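GH18 chiitnase (Pseudoalteromonas aurantia, PDB 6K7Z) hydrolyses chitin as an endo-acting chitinase of glycoside hydrolase family 18, probably cutting the beta-1,4 links between N-acetylglucosamine units inside the polymer. Local coordinates at residues G45-T50 / T56-A61; L21-V26 / W260-D265; K71-F76 / D149-H154. One frame throughout, in Å; residues are numbered along the deposited sequence.

Contact 1 of 3, residues G45-T50 / T56-A61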
loop_
_atom_site.group_PDB
_atom_site.type_symbol
_atom_site.label_atom_id
_atom_site.label_comp_id
_atom_site.label_asym_id
_atom_site.label_seq_id
_atom_site.Cartn_x
_atom_site.Cartn_y
_atom_site.Cartn_z
ATOM N N GLY A 45 10.286 -9.917 -6.984
ATOM C CA GLY A 45 8.978 -10.484 -7.256
ATOM C C GLY A 45 8.826 -10.910 -8.704
ATOM O O GLY A 45 9.732 -10.786 -9.531
ATOM N N ALA A 46 7.633 -11.432 -9.007
ATOM C CA ALA A 46 7.385 -11.973 -10.336
ATOM C C ALA A 46 7.482 -10.921 -11.432
ATOM O O ALA A 46 7.649 -11.274 -12.601
ATOM C CB ALA A 46 6.010 -12.630 -10.373
ATOM N N ILE A 47 7.368 -9.638 -11.090
ATOM C CA ILE A 47 7.448 -8.605 -12.110
ATOM C C ILE A 47 8.836 -8.495 -12.717
ATOM O O ILE A 47 8.976 -7.956 -13.825
ATOM C CB ILE A 47 7.043 -7.234 -11.538
ATOM C CG1 ILE A 47 7.951 -6.861 -10.360
ATOM C CG2 ILE A 47 5.547 -7.216 -11.185
ATOM C CD1 ILE A 47 7.549 -5.575 -9.655
ATOM N N ALA A 48 9.874 -8.974 -12.030
ATOM C CA ALA A 48 11.249 -8.650 -12.409
ATOM C C ALA A 48 11.834 -9.678 -13.373
ATOM O O ALA A 48 11.947 -10.863 -13.039
ATOM C CB ALA A 48 12.134 -8.549 -11.169
ATOM N N ALA A 49 12.226 -9.215 -14.559
ATOM C CA ALA A 49 13.104 -10.013 -15.419
ATOM C C ALA A 49 14.545 -9.939 -14.935
ATOM O O ALA A 49 15.282 -10.932 -14.990
ATOM C CB ALA A 49 13.006 -9.531 -16.862
ATOM N N THR A 50 14.956 -8.754 -14.487
ATOM C CA THR A 50 16.197 -8.529 -13.769
ATOM C C THR A 50 15.919 -7.535 -12.656
ATOM O O THR A 50 14.794 -7.059 -12.492
ATOM C CB THR A 50 17.279 -7.945 -14.667
ATOM O OG1 THR A 50 16.869 -6.626 -15.043
ATOM C CG2 THR A 50 17.478 -8.800 -15.913
ATOM N N THR A 56 8.598 -9.195 -20.011
ATOM C CA THR A 56 7.772 -8.852 -21.165
ATOM C C THR A 56 6.284 -8.981 -20.841
ATOM O O THR A 56 5.486 -8.096 -21.175
ATOM C CB THR A 56 8.148 -9.743 -22.352
ATOM O OG1 THR A 56 9.525 -9.517 -22.687
ATOM C CG2 THR A 56 7.286 -9.409 -23.552
ATOM N N ASN A 57 5.894 -10.075 -20.184
ATOM C CA ASN A 57 4.481 -10.272 -19.857
ATOM C C ASN A 57 3.974 -9.180 -18.919
ATOM O O ASN A 57 2.829 -8.722 -19.040
ATOM C CB ASN A 57 4.263 -11.650 -19.231
ATOM C CG ASN A 57 4.217 -12.767 -20.259
ATOM O OD1 ASN A 57 4.103 -12.518 -21.457
ATOM N ND2 ASN A 57 4.298 -14.009 -19.790
ATOM N N THR A 58 4.809 -8.760 -17.968
ATOM C CA THR A 58 4.401 -7.704 -17.045
ATOM C C THR A 58 4.115 -6.415 -17.802
ATOM O O THR A 58 3.057 -5.793 -17.628
ATOM C CB THR A 58 5.491 -7.487 -15.995
ATOM O OG1 THR A 58 5.656 -8.679 -15.221
ATOM C CG2 THR A 58 5.161 -6.319 -15.084
ATOM N N ILE A 59 5.041 -6.018 -18.674
ATOM C CA ILE A 59 4.889 -4.781 -19.441
ATOM C C ILE A 59 3.574 -4.783 -20.213
ATOM O O ILE A 59 2.838 -3.791 -20.227
ATOM C CB ILE A 59 6.095 -4.588 -20.378
ATOM C CG1 ILE A 59 7.365 -4.328 -19.556
ATOM C CG2 ILE A 59 5.832 -3.451 -21.341
ATOM C CD1 ILE A 59 8.656 -4.316 -20.380
ATOM N N GLU A 60 3.253 -5.907 -20.857
ATOM C CA GLU A 60 2.004 -5.975 -21.615
ATOM C C GLU A 60 0.800 -5.963 -20.681
ATOM O O GLU A 60 -0.192 -5.275 -20.946
ATOM C CB GLU A 60 1.988 -7.219 -22.511
ATOM C CG GLU A 60 0.686 -7.442 -23.287
ATOM C CD GLU A 60 0.351 -6.330 -24.278
ATOM O OE1 GLU A 60 1.206 -5.461 -24.546
ATOM O OE2 GLU A 60 -0.790 -6.316 -24.795
ATOM N N ALA A 61 0.881 -6.693 -19.570
ATOM C CA ALA A 61 -0.246 -6.730 -18.642
ATOM C C ALA A 61 -0.583 -5.339 -18.125
ATOM O O ALA A 61 -1.763 -4.991 -17.980
ATOM C CB ALA A 61 0.066 -7.673 -17.481
#
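Ala46 and Ile47 lie against Thr58, in the first turn of helix 56-67, where the loop between strands 41-43 and 53-54 packs on this helix of the TIM barrel, beside Tyr8 of strand 3-8. The meeting ties the loop to the helix that follows strand 53-54. Gly45 opens a type I beta turn that ends at Ala48, where Ala48 N bonds Gly45 O at 3.1 Å. Ala46 adds only a marginal contact, its O standing 4.2 Å from Thr58 OG1, while its backbone bonds Asn9. Ile47 carries the contact. Its CG2 branch faces the helix and meets Thr58 CG2 methyl to methyl at 4.0 Å, the two side chains crossing obliquely. CG1 sits between the backbone N and the carbonyl carbon (chi1 59°), which sends the longer arm away from the helix and leaves CG2 to do the touching; Ile47 also packs on Tyr8 and Phe54. Beyond it, Ala49 and Thr50 form a beta bulge opposite Ser53. On the helix side, Thr58 turns CG2 anti to its backbone N, which sets the methyl beside Ile47, and OG1 comes 3.6 Å from Ile47 CA. Thr58 OG1 and Thr55 OG1 share a hydrogen bond, and the Thr55 backbone bonds that of Ile47. A serine in place of Thr58 would remove the methyl and is likely to leave Ile47 CG2 without its mate, opening a small gap between loop and helix. No hydrogen bond or charge joins the two segments directly: van der Waals contact alone does so, through a methyl pair and a hydroxyl lying against the Ile47 backbone, while the polar end of Thr58 is satisfied within its own neighbourhood, and Thr55 supplies the bonded link between loop and helix.

Contact 2 of 3, residues L21-V26 / W260-D265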
loop_
_atom_site.group_PDB
_atom_site.type_symbol
_atom_site.label_atom_id
_atom_site.label_comp_id
_atom_site.label_asym_id
_atom_site.label_seq_id
_atom_site.Cartn_x
_atom_site.Cartn_y
_atom_site.Cartn_z
ATOM N N LEU A 21 -10.866 -8.481 -13.827
ATOM C CA LEU A 21 -11.439 -8.587 -12.499
ATOM C C LEU A 21 -11.776 -7.200 -11.968
ATOM O O LEU A 21 -11.289 -6.191 -12.494
ATOM C CB LEU A 21 -10.458 -9.309 -11.564
ATOM C CG LEU A 21 -10.405 -10.789 -11.938
ATOM C CD1 LEU A 21 -9.207 -11.450 -11.266
ATOM C CD2 LEU A 21 -11.706 -11.477 -11.535
ATOM N N PRO A 22 -12.621 -7.108 -10.973
ATOM C CA PRO A 22 -13.084 -5.785 -10.511
ATOM C C PRO A 22 -12.104 -5.119 -9.548
ATOM O O PRO A 22 -12.445 -4.777 -8.404
ATOM C CB PRO A 22 -14.430 -6.123 -9.854
ATOM C CG PRO A 22 -14.249 -7.502 -9.340
ATOM C CD PRO A 22 -13.361 -8.209 -10.322
ATOM N N TYR A 23 -10.865 -4.947 -10.007
ATOM C CA TYR A 23 -9.859 -4.158 -9.301
ATOM C C TYR A 23 -9.789 -2.757 -9.880
ATOM O O TYR A 23 -9.919 -2.565 -11.090
ATOM C CB TYR A 23 -8.466 -4.787 -9.388
ATOM C CG TYR A 23 -8.292 -5.981 -8.480
ATOM C CD1 TYR A 23 -8.281 -5.825 -7.099
ATOM C CD2 TYR A 23 -8.129 -7.260 -9.009
ATOM C CE1 TYR A 23 -8.135 -6.913 -6.258
ATOM C CE2 TYR A 23 -7.974 -8.356 -8.181
ATOM C CZ TYR A 23 -7.974 -8.176 -6.808
ATOM O OH TYR A 23 -7.818 -9.277 -5.993
ATOM N N ASP A 24 -9.572 -1.780 -9.010
ATOM C CA ASP A 24 -9.288 -0.432 -9.474
ATOM C C ASP A 24 -7.802 -0.134 -9.531
ATOM O O ASP A 24 -7.364 0.620 -10.410
ATOM C CB ASP A 24 -9.975 0.593 -8.573
ATOM C CG ASP A 24 -11.472 0.454 -8.591
ATOM O OD1 ASP A 24 -12.053 0.479 -9.699
ATOM O OD2 ASP A 24 -12.064 0.302 -7.504
ATOM N N VAL A 25 -7.019 -0.725 -8.633
ATOM C CA VAL A 25 -5.598 -0.415 -8.501
ATOM C C VAL A 25 -4.836 -1.708 -8.268
ATOM O O VAL A 25 -5.235 -2.534 -7.441
ATOM C CB VAL A 25 -5.336 0.552 -7.328
ATOM C CG1 VAL A 25 -3.857 0.905 -7.257
ATOM C CG2 VAL A 25 -6.187 1.805 -7.449
ATOM N N VAL A 26 -3.721 -1.870 -8.968
ATOM C CA VAL A 26 -2.810 -2.979 -8.737
ATOM C C VAL A 26 -1.466 -2.394 -8.342
ATOM O O VAL A 26 -0.900 -1.577 -9.080
ATOM C CB VAL A 26 -2.681 -3.881 -9.972
ATOM C CG1 VAL A 26 -1.547 -4.867 -9.775
ATOM C CG2 VAL A 26 -4.005 -4.597 -10.227
ATOM N N TRP A 260 -3.712 -8.575 0.342
ATOM C CA TRP A 260 -2.438 -9.234 0.100
ATOM C C TRP A 260 -2.788 -10.708 -0.037
ATOM O O TRP A 260 -3.303 -11.285 0.922
ATOM C CB TRP A 260 -1.452 -9.006 1.260
ATOM C CG TRP A 260 -0.125 -9.656 1.012
ATOM C CD1 TRP A 260 0.233 -10.947 1.310
ATOM C CD2 TRP A 260 1.001 -9.069 0.351
ATOM N NE1 TRP A 260 1.527 -11.184 0.900
ATOM C CE2 TRP A 260 2.020 -10.047 0.307
ATOM C CE3 TRP A 260 1.255 -7.803 -0.188
ATOM C CZ2 TRP A 260 3.275 -9.799 -0.267
ATOM C CZ3 TRP A 260 2.492 -7.558 -0.753
ATOM C CH2 TRP A 260 3.489 -8.550 -0.794
ATOM N N GLN A 261 -2.594 -11.320 -1.200
ATOM C CA GLN A 261 -2.114 -10.701 -2.426
ATOM C C GLN A 261 -2.823 -11.366 -3.605
ATOM O O GLN A 261 -3.470 -12.411 -3.440
ATOM C CB GLN A 261 -0.591 -10.849 -2.562
ATOM C CG GLN A 261 -0.100 -12.306 -2.585
ATOM C CD GLN A 261 1.371 -12.416 -2.965
ATOM O OE1 GLN A 261 1.796 -11.894 -3.998
ATOM N NE2 GLN A 261 2.156 -13.084 -2.121
ATOM N N PHE A 262 -2.656 -10.776 -4.793
ATOM C CA PHE A 262 -3.425 -11.167 -5.974
ATOM C C PHE A 262 -3.361 -12.669 -6.251
ATOM O O PHE A 262 -4.392 -13.318 -6.478
ATOM C CB PHE A 262 -2.919 -10.374 -7.182
ATOM C CG PHE A 262 -3.604 -10.732 -8.456
ATOM C CD1 PHE A 262 -4.892 -10.271 -8.718
ATOM C CD2 PHE A 262 -2.977 -11.549 -9.385
ATOM C CE1 PHE A 262 -5.537 -10.620 -9.890
ATOM C CE2 PHE A 262 -3.608 -11.893 -10.569
ATOM C CZ PHE A 262 -4.883 -11.425 -10.829
ATOM N N SER A 263 -2.159 -13.239 -6.263
ATOM C CA SER A 263 -2.028 -14.617 -6.741
ATOM C C SER A 263 -2.530 -15.649 -5.742
ATOM O O SER A 263 -2.456 -16.854 -6.023
ATOM C CB SER A 263 -0.573 -14.910 -7.098
ATOM O OG SER A 263 -0.275 -14.382 -8.378
ATOM N N SER A 264 -3.048 -15.221 -4.601
ATOM C CA SER A 264 -3.660 -16.141 -3.653
ATOM C C SER A 264 -5.153 -16.333 -3.888
ATOM O O SER A 264 -5.762 -17.185 -3.228
ATOM C CB SER A 264 -3.450 -15.643 -2.226
ATOM O OG SER A 264 -2.083 -15.627 -1.903
ATOM N N ASP A 265 -5.752 -15.566 -4.793
ATOM C CA ASP A 265 -7.204 -15.533 -4.978
ATOM C C ASP A 265 -7.581 -16.365 -6.198
ATOM O O ASP A 265 -7.496 -15.898 -7.335
ATOM C CB ASP A 265 -7.702 -14.107 -5.133
ATOM C CG ASP A 265 -9.182 -14.046 -5.405
ATOM O OD1 ASP A 265 -9.879 -15.064 -5.139
ATOM O OD2 ASP A 265 -9.653 -12.989 -5.868
HETATM O O HOH W 1 -8.111 -11.538 -7.310
#
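In the TIM barrel of this chitinase, Tyr23 and Leu21, leading into strand 25-33, reach past strand 3-8 to Phe262 and Asp265 in the loop after the last barrel strand, 256-260. The contact thus spans strand 3-8, joining the approach to the second strand with the loop after the last, where the ring closes; Tyr23 and Phe262 both pack on Thr6 of strand 3-8. Trp260 and Gln261 are joined by a cis peptide, as is familiar at this place in family 18, and a short 3-10 segment, 262-264, follows. Phe262 CG is anti to its backbone N (chi1 178°), which carries the ring across to the tyrosine: Tyr23 CE2 comes to the edge of the Phe262 ring, 3.7 Å from Phe262 CD1, with the ring planes 61° apart. Leu21 adds its CD1 methyl, 4.0 Å from Phe262 CE1. The polar end of Tyr23 bonds Asn259 ND2, while the Asp265 carboxylate accepts the backbone N of Trp270 and of Ile271 at the start of helix 269-277, which would probably stabilise its negative charge. Between them, a water in the plane of the Tyr23 ring lies 2.6 Å from Tyr23 OH and donates to Asp265 OD2, also at 2.6 Å.

Contact 3 of 3, residues K71-F76 / D149-H154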
loop_
_atom_site.group_PDB
_atom_site.type_symbol
_atom_site.label_atom_id
_atom_site.label_comp_id
_atom_site.label_asym_id
_atom_site.label_seq_id
_atom_site.Cartn_x
_atom_site.Cartn_y
_atom_site.Cartn_z
ATOM N N LYS A 71 -5.490 1.365 -12.519
ATOM C CA LYS A 71 -4.247 2.061 -12.231
ATOM C C LYS A 71 -3.218 1.077 -11.696
ATOM O O LYS A 71 -3.544 0.173 -10.926
ATOM C CB LYS A 71 -4.463 3.201 -11.231
ATOM C CG LYS A 71 -5.583 4.158 -11.635
ATOM C CD LYS A 71 -5.224 5.596 -11.321
ATOM C CE LYS A 71 -6.211 6.588 -11.937
ATOM N NZ LYS A 71 -5.959 7.978 -11.450
ATOM N N VAL A 72 -1.977 1.258 -12.116
ATOM C CA VAL A 72 -0.893 0.348 -11.785
ATOM C C VAL A 72 0.198 1.178 -11.142
ATOM O O VAL A 72 0.731 2.102 -11.773
ATOM C CB VAL A 72 -0.356 -0.383 -13.024
ATOM C CG1 VAL A 72 0.675 -1.417 -12.610
ATOM C CG2 VAL A 72 -1.500 -1.026 -13.811
ATOM N N LEU A 73 0.528 0.852 -9.899
ATOM C CA LEU A 73 1.557 1.542 -9.138
ATOM C C LEU A 73 2.733 0.606 -8.907
ATOM O O LEU A 73 2.579 -0.622 -8.898
ATOM C CB LEU A 73 1.042 2.014 -7.773
ATOM C CG LEU A 73 -0.313 2.717 -7.705
ATOM C CD1 LEU A 73 -0.530 3.269 -6.301
ATOM C CD2 LEU A 73 -0.420 3.825 -8.729
ATOM N N ILE A 74 3.899 1.189 -8.695
ATOM C CA ILE A 74 5.023 0.438 -8.163
ATOM C C ILE A 74 5.025 0.632 -6.653
ATOM O O ILE A 74 4.876 1.758 -6.157
ATOM C CB ILE A 74 6.356 0.869 -8.812
ATOM C CG1 ILE A 74 7.501 -0.024 -8.329
ATOM C CG2 ILE A 74 6.673 2.365 -8.586
ATOM C CD1 ILE A 74 7.373 -1.477 -8.783
ATOM N N SER A 75 5.105 -0.469 -5.912
ATOM C CA SER A 75 5.179 -0.391 -4.464
ATOM C C SER A 75 6.645 -0.363 -4.056
ATOM O O SER A 75 7.404 -1.289 -4.369
ATOM C CB SER A 75 4.456 -1.556 -3.796
ATOM O OG SER A 75 4.404 -1.350 -2.400
ATOM N N PHE A 76 7.026 0.696 -3.349
ATOM C CA PHE A 76 8.384 0.887 -2.873
ATOM C C PHE A 76 8.463 0.502 -1.406
ATOM O O PHE A 76 7.679 0.996 -0.583
ATOM C CB PHE A 76 8.816 2.339 -3.040
ATOM C CG PHE A 76 10.127 2.640 -2.387
ATOM C CD1 PHE A 76 11.297 2.088 -2.889
ATOM C CD2 PHE A 76 10.185 3.448 -1.265
ATOM C CE1 PHE A 76 12.510 2.357 -2.279
ATOM C CE2 PHE A 76 11.398 3.731 -0.653
ATOM C CZ PHE A 76 12.561 3.181 -1.160
ATOM N N ASP A 149 -2.991 13.379 -12.067
ATOM C CA ASP A 149 -2.448 12.445 -13.009
ATOM C C ASP A 149 -1.760 11.216 -12.424
ATOM O O ASP A 149 -1.676 10.225 -13.076
ATOM C CB ASP A 149 -1.398 13.157 -13.813
ATOM C CG ASP A 149 -1.992 14.257 -14.737
ATOM O OD1 ASP A 149 -3.222 14.306 -14.887
ATOM O OD2 ASP A 149 -1.219 15.056 -15.274
ATOM N N TYR A 150 -1.242 11.357 -11.211
ATOM C CA TYR A 150 -0.484 10.302 -10.555
ATOM C C TYR A 150 -1.022 10.049 -9.156
ATOM O O TYR A 150 -1.588 10.935 -8.509
ATOM C CB TYR A 150 1.002 10.652 -10.457
ATOM C CG TYR A 150 1.697 10.689 -11.779
ATOM C CD1 TYR A 150 2.138 9.525 -12.373
ATOM C CD2 TYR A 150 1.929 11.890 -12.433
ATOM C CE1 TYR A 150 2.789 9.545 -13.576
ATOM C CE2 TYR A 150 2.573 11.917 -13.655
ATOM C CZ TYR A 150 3.000 10.739 -14.218
ATOM O OH TYR A 150 3.648 10.738 -15.431
ATOM N N ILE A 151 -0.795 8.825 -8.688
ATOM C CA ILE A 151 -1.240 8.363 -7.380
ATOM C C ILE A 151 -0.026 8.211 -6.481
ATOM O O ILE A 151 1.013 7.692 -6.909
ATOM C CB ILE A 151 -1.993 7.022 -7.496
ATOM C CG1 ILE A 151 -3.248 7.183 -8.351
ATOM C CG2 ILE A 151 -2.349 6.471 -6.111
ATOM C CD1 ILE A 151 -4.343 7.956 -7.667
ATOM N N ILE A 152 -0.162 8.650 -5.233
ATOM C CA ILE A 152 0.788 8.336 -4.170
ATOM C C ILE A 152 -0.032 7.759 -3.031
ATOM O O ILE A 152 -0.851 8.464 -2.431
ATOM C CB ILE A 152 1.588 9.557 -3.694
ATOM C CG1 ILE A 152 2.407 10.144 -4.844
ATOM C CG2 ILE A 152 2.527 9.160 -2.554
ATOM C CD1 ILE A 152 3.182 11.404 -4.453
ATOM N N SER A 153 0.156 6.476 -2.753
ATOM C CA SER A 153 -0.443 5.854 -1.585
ATOM C C SER A 153 0.658 5.451 -0.616
ATOM O O SER A 153 1.843 5.424 -0.968
ATOM C CB SER A 153 -1.292 4.638 -1.985
ATOM O OG SER A 153 -0.521 3.654 -2.649
ATOM N N HIS A 154 0.260 5.205 0.633
ATOM C CA HIS A 154 1.093 4.583 1.656
ATOM C C HIS A 154 0.352 3.363 2.182
ATOM O O HIS A 154 -0.860 3.248 2.005
ATOM C CB HIS A 154 1.388 5.522 2.838
ATOM C CG HIS A 154 2.233 6.706 2.494
ATOM N ND1 HIS A 154 3.453 6.939 3.088
ATOM C CD2 HIS A 154 2.020 7.739 1.647
ATOM C CE1 HIS A 154 3.959 8.067 2.619
ATOM N NE2 HIS A 154 3.114 8.565 1.735
HETATM O O HOH W 2 -3.181 7.682 -13.507
#
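This is packing across the interior of the TIM barrel: Leu73 and Lys71 on strand 71-77 meet Ile151 and Ser153 on strand 151-154, with strand 111-115 lying between the two in the sheet. The axes of the short strands approach to 8.5 Å and run at 48° to each other, too far apart for direct backbone pairing; side chains, and at one end a water, span the gap. Leu73 lays its two methyls along the CB-CG2 bond of Ile151, CD1 touching Ile151 CG2 at 3.7 Å and CD2 touching Ile151 CB at 3.8 Å, the two side chains crossing at about a right angle. Lys71, bent at chi2 (-141°), passes over the other arm, its CD 3.9 Å from Ile151 CG1. Its NZ has a weak bond of 3.5 Å to a water that donates to Asp149 O at 3.0 Å. At the other end, Leu73 CD1 lies 3.7 Å from Ser153 OG, a hydroxyl bonded to Asp113. Asp113 also takes Ser75 OG and belongs to the DXDXE signature of the family, so these serines are second-shell partners of the probable catalytic motif. The chemistry thus changes along the barrel, from a lysine and water at the strand starts, through an aliphatic layer, to hydroxyls that bear on Asp113.

How the contacts relate
From the N terminus, residues 21-26 come first, but contact 2 closes last, when 260-265 returns beside them; its long loop encloses the other two contacts and brings the lead-in to the second barrel strand beside the loop after the last. Within that span, contact 1 closes a short loop around strand 53-54, and contact 3 follows in series, opening after helix 56-67 and closing at strand 151-154. None cross. Contacts 2 and 3 share a sheet: Val26 N bonds Lys71 O and Asp24 O bonds Lys71 N, joining neighbouring strands. Contact 1 reaches contact 3 through Ile47 CD1 and Ile74 CD1, 4.2 Å apart, whereas contacts 1 and 2 do not touch.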